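Transcriptional regulator (Aquifex aeolicus, PDB 2EH3) probably binds DNA through a helix-turn-helix motif and regulates transcription as a member of the TetR/AcrR family. Local coordinates at residues S63-N68 against R117-F122. Sequence-based numbering, arbitrary orientation.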
# COMPACT_ATOMS: atom_id res chain seq x y z
N SER A 63 -2.51 15.54 16.71
CA SER A 63 -1.71 16.55 17.43
C SER A 63 -0.70 17.22 16.52
O SER A 63 -0.51 18.44 16.59
CB SER A 63 -0.96 15.90 18.60
OG SER A 63 -1.87 15.52 19.60
N LEU A 64 -0.04 16.43 15.68
CA LEU A 64 0.94 16.96 14.75
C LEU A 64 0.31 18.06 13.88
O LEU A 64 0.89 19.14 13.71
CB LEU A 64 1.48 15.84 13.86
CG LEU A 64 2.46 16.22 12.75
CD1 LEU A 64 3.62 15.24 12.73
CD2 LEU A 64 1.76 16.23 11.42
N PHE A 65 -0.86 17.79 13.32
CA PHE A 65 -1.52 18.77 12.48
C PHE A 65 -1.91 19.99 13.30
O PHE A 65 -1.70 21.11 12.85
CB PHE A 65 -2.78 18.20 11.83
CG PHE A 65 -2.51 17.38 10.61
CD1 PHE A 65 -2.04 17.99 9.45
CD2 PHE A 65 -2.70 16.00 10.62
CE1 PHE A 65 -1.77 17.23 8.32
CE2 PHE A 65 -2.44 15.25 9.48
CZ PHE A 65 -1.97 15.87 8.33
N GLU A 66 -2.46 19.78 14.49
CA GLU A 66 -2.91 20.92 15.30
C GLU A 66 -1.74 21.80 15.75
O GLU A 66 -1.82 23.04 15.71
CB GLU A 66 -3.68 20.43 16.54
CG GLU A 66 -5.02 19.72 16.26
CD GLU A 66 -5.68 19.16 17.53
OE1 GLU A 66 -4.95 18.91 18.52
OE2 GLU A 66 -6.91 18.95 17.54
N GLU A 67 -0.65 21.17 16.15
CA GLU A 67 0.51 21.90 16.67
C GLU A 67 1.44 22.52 15.65
O GLU A 67 2.31 23.32 16.01
CB GLU A 67 1.33 20.97 17.57
CG GLU A 67 0.53 20.40 18.72
CD GLU A 67 1.23 19.23 19.44
OE1 GLU A 67 2.26 18.74 18.95
OE2 GLU A 67 0.71 18.79 20.48
N ASN A 68 1.26 22.17 14.38
CA ASN A 68 2.12 22.66 13.33
C ASN A 68 1.39 23.27 12.15
O ASN A 68 1.93 23.35 11.05
CB ASN A 68 3.03 21.53 12.85
CG ASN A 68 3.85 20.94 13.98
OD1 ASN A 68 3.51 19.91 14.56
ND2 ASN A 68 4.92 21.64 14.32
N ARG A 117 -8.05 14.38 4.97
CA ARG A 117 -8.92 15.53 5.17
C ARG A 117 -8.18 16.64 5.91
O ARG A 117 -8.27 17.82 5.53
CB ARG A 117 -10.18 15.16 5.97
CG ARG A 117 -11.23 14.38 5.20
CD ARG A 117 -12.57 14.35 5.95
NE ARG A 117 -12.48 13.74 7.28
CZ ARG A 117 -12.52 12.43 7.52
NH1 ARG A 117 -12.66 11.59 6.51
NH2 ARG A 117 -12.42 11.96 8.75
N ARG A 118 -7.41 16.28 6.94
CA ARG A 118 -6.68 17.29 7.68
C ARG A 118 -5.58 17.94 6.86
O ARG A 118 -5.34 19.15 6.95
CB ARG A 118 -6.08 16.68 8.95
CG ARG A 118 -7.14 16.27 9.91
CD ARG A 118 -6.54 15.59 11.12
NE ARG A 118 -7.58 15.14 12.04
CZ ARG A 118 -8.10 15.91 12.99
NH1 ARG A 118 -7.68 17.16 13.14
NH2 ARG A 118 -9.04 15.42 13.79
N PHE A 119 -4.87 17.13 6.08
CA PHE A 119 -3.83 17.65 5.25
C PHE A 119 -4.44 18.60 4.20
O PHE A 119 -3.90 19.67 3.91
CB PHE A 119 -3.10 16.48 4.59
CG PHE A 119 -1.90 16.89 3.80
CD1 PHE A 119 -1.07 17.93 4.23
CD2 PHE A 119 -1.59 16.21 2.62
CE1 PHE A 119 0.06 18.28 3.49
CE2 PHE A 119 -0.48 16.55 1.88
CZ PHE A 119 0.36 17.58 2.31
N GLU A 120 -5.57 18.19 3.64
CA GLU A 120 -6.24 19.04 2.65
C GLU A 120 -6.59 20.38 3.23
O GLU A 120 -6.35 21.42 2.58
CB GLU A 120 -7.52 18.40 2.12
CG GLU A 120 -7.24 17.45 1.04
CD GLU A 120 -8.44 17.13 0.21
OE1 GLU A 120 -8.24 16.26 -0.66
OE2 GLU A 120 -9.56 17.70 0.39
N LYS A 121 -7.18 20.36 4.43
CA LYS A 121 -7.59 21.60 5.11
C LYS A 121 -6.39 22.52 5.27
O LYS A 121 -6.48 23.72 5.06
CB LYS A 121 -8.21 21.30 6.47
CG LYS A 121 -9.58 20.62 6.37
CD LYS A 121 -10.29 20.49 7.72
CE LYS A 121 -11.41 19.42 7.67
NZ LYS A 121 -12.32 19.56 6.48
N PHE A 122 -5.28 21.95 5.71
CA PHE A 122 -4.04 22.72 5.86
C PHE A 122 -3.60 23.33 4.52
O PHE A 122 -3.21 24.52 4.43
CB PHE A 122 -2.96 21.79 6.45
CG PHE A 122 -1.56 22.32 6.34
CD1 PHE A 122 -1.05 23.19 7.31
CD2 PHE A 122 -0.75 21.96 5.27
CE1 PHE A 122 0.25 23.68 7.20
CE2 PHE A 122 0.56 22.45 5.14
CZ PHE A 122 1.05 23.31 6.12
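F65 lays its ring against the backbone side of R118 and F119, joining two helices of the all-alpha TetR-type fold. Residues 63-67 are the last turn of helix 46-67, which leads from the N-terminal helix-turn-helix region into the C-terminal domain, and N68 is the first residue beyond it. Segment 117-122 lies in the C-terminal half of helix 105-126. The two backbones come nearest at F65 and R118, with 7.2 Å between their CA atoms.

The main interaction is a CH-pi contact. R118 CB sits over one face of the F65 ring, 3.9 Å from its centroid and only 13° off the ring normal. F65 has CG beside its backbone N, which carries the ring across to the second helix. Further out on R118, CD lies 3.9 Å from F65 CD2. The arginine chain runs extended from CG to NE, and its guanidinium plane is 26° from the ring plane. The guanidinium is not stacked on the ring. Its NE forms a salt bridge with D114, one turn back on the same helix. Across the contact, E66 may add a weak electrostatic attraction, since its OE2 is 4.8 Å from R118 NH1.

Apolar packing covers the far end of the F65 ring. F65 CZ is 4.0 Å from F119 CB. F119 has CG anti to the backbone N (chi1 -174°), which places its ring against I138 and S135 of helix 131-152. F122 CE1 lies 4.2 Å from the backbone O of N68, a loose contact, and the F122 side chain also touches L76 of helix 73-86. No hydrogen bond links the two segments. The closest approach is from F65 CE1 to F119 CA, 3.7 Å, and it comes at the ring obliquely.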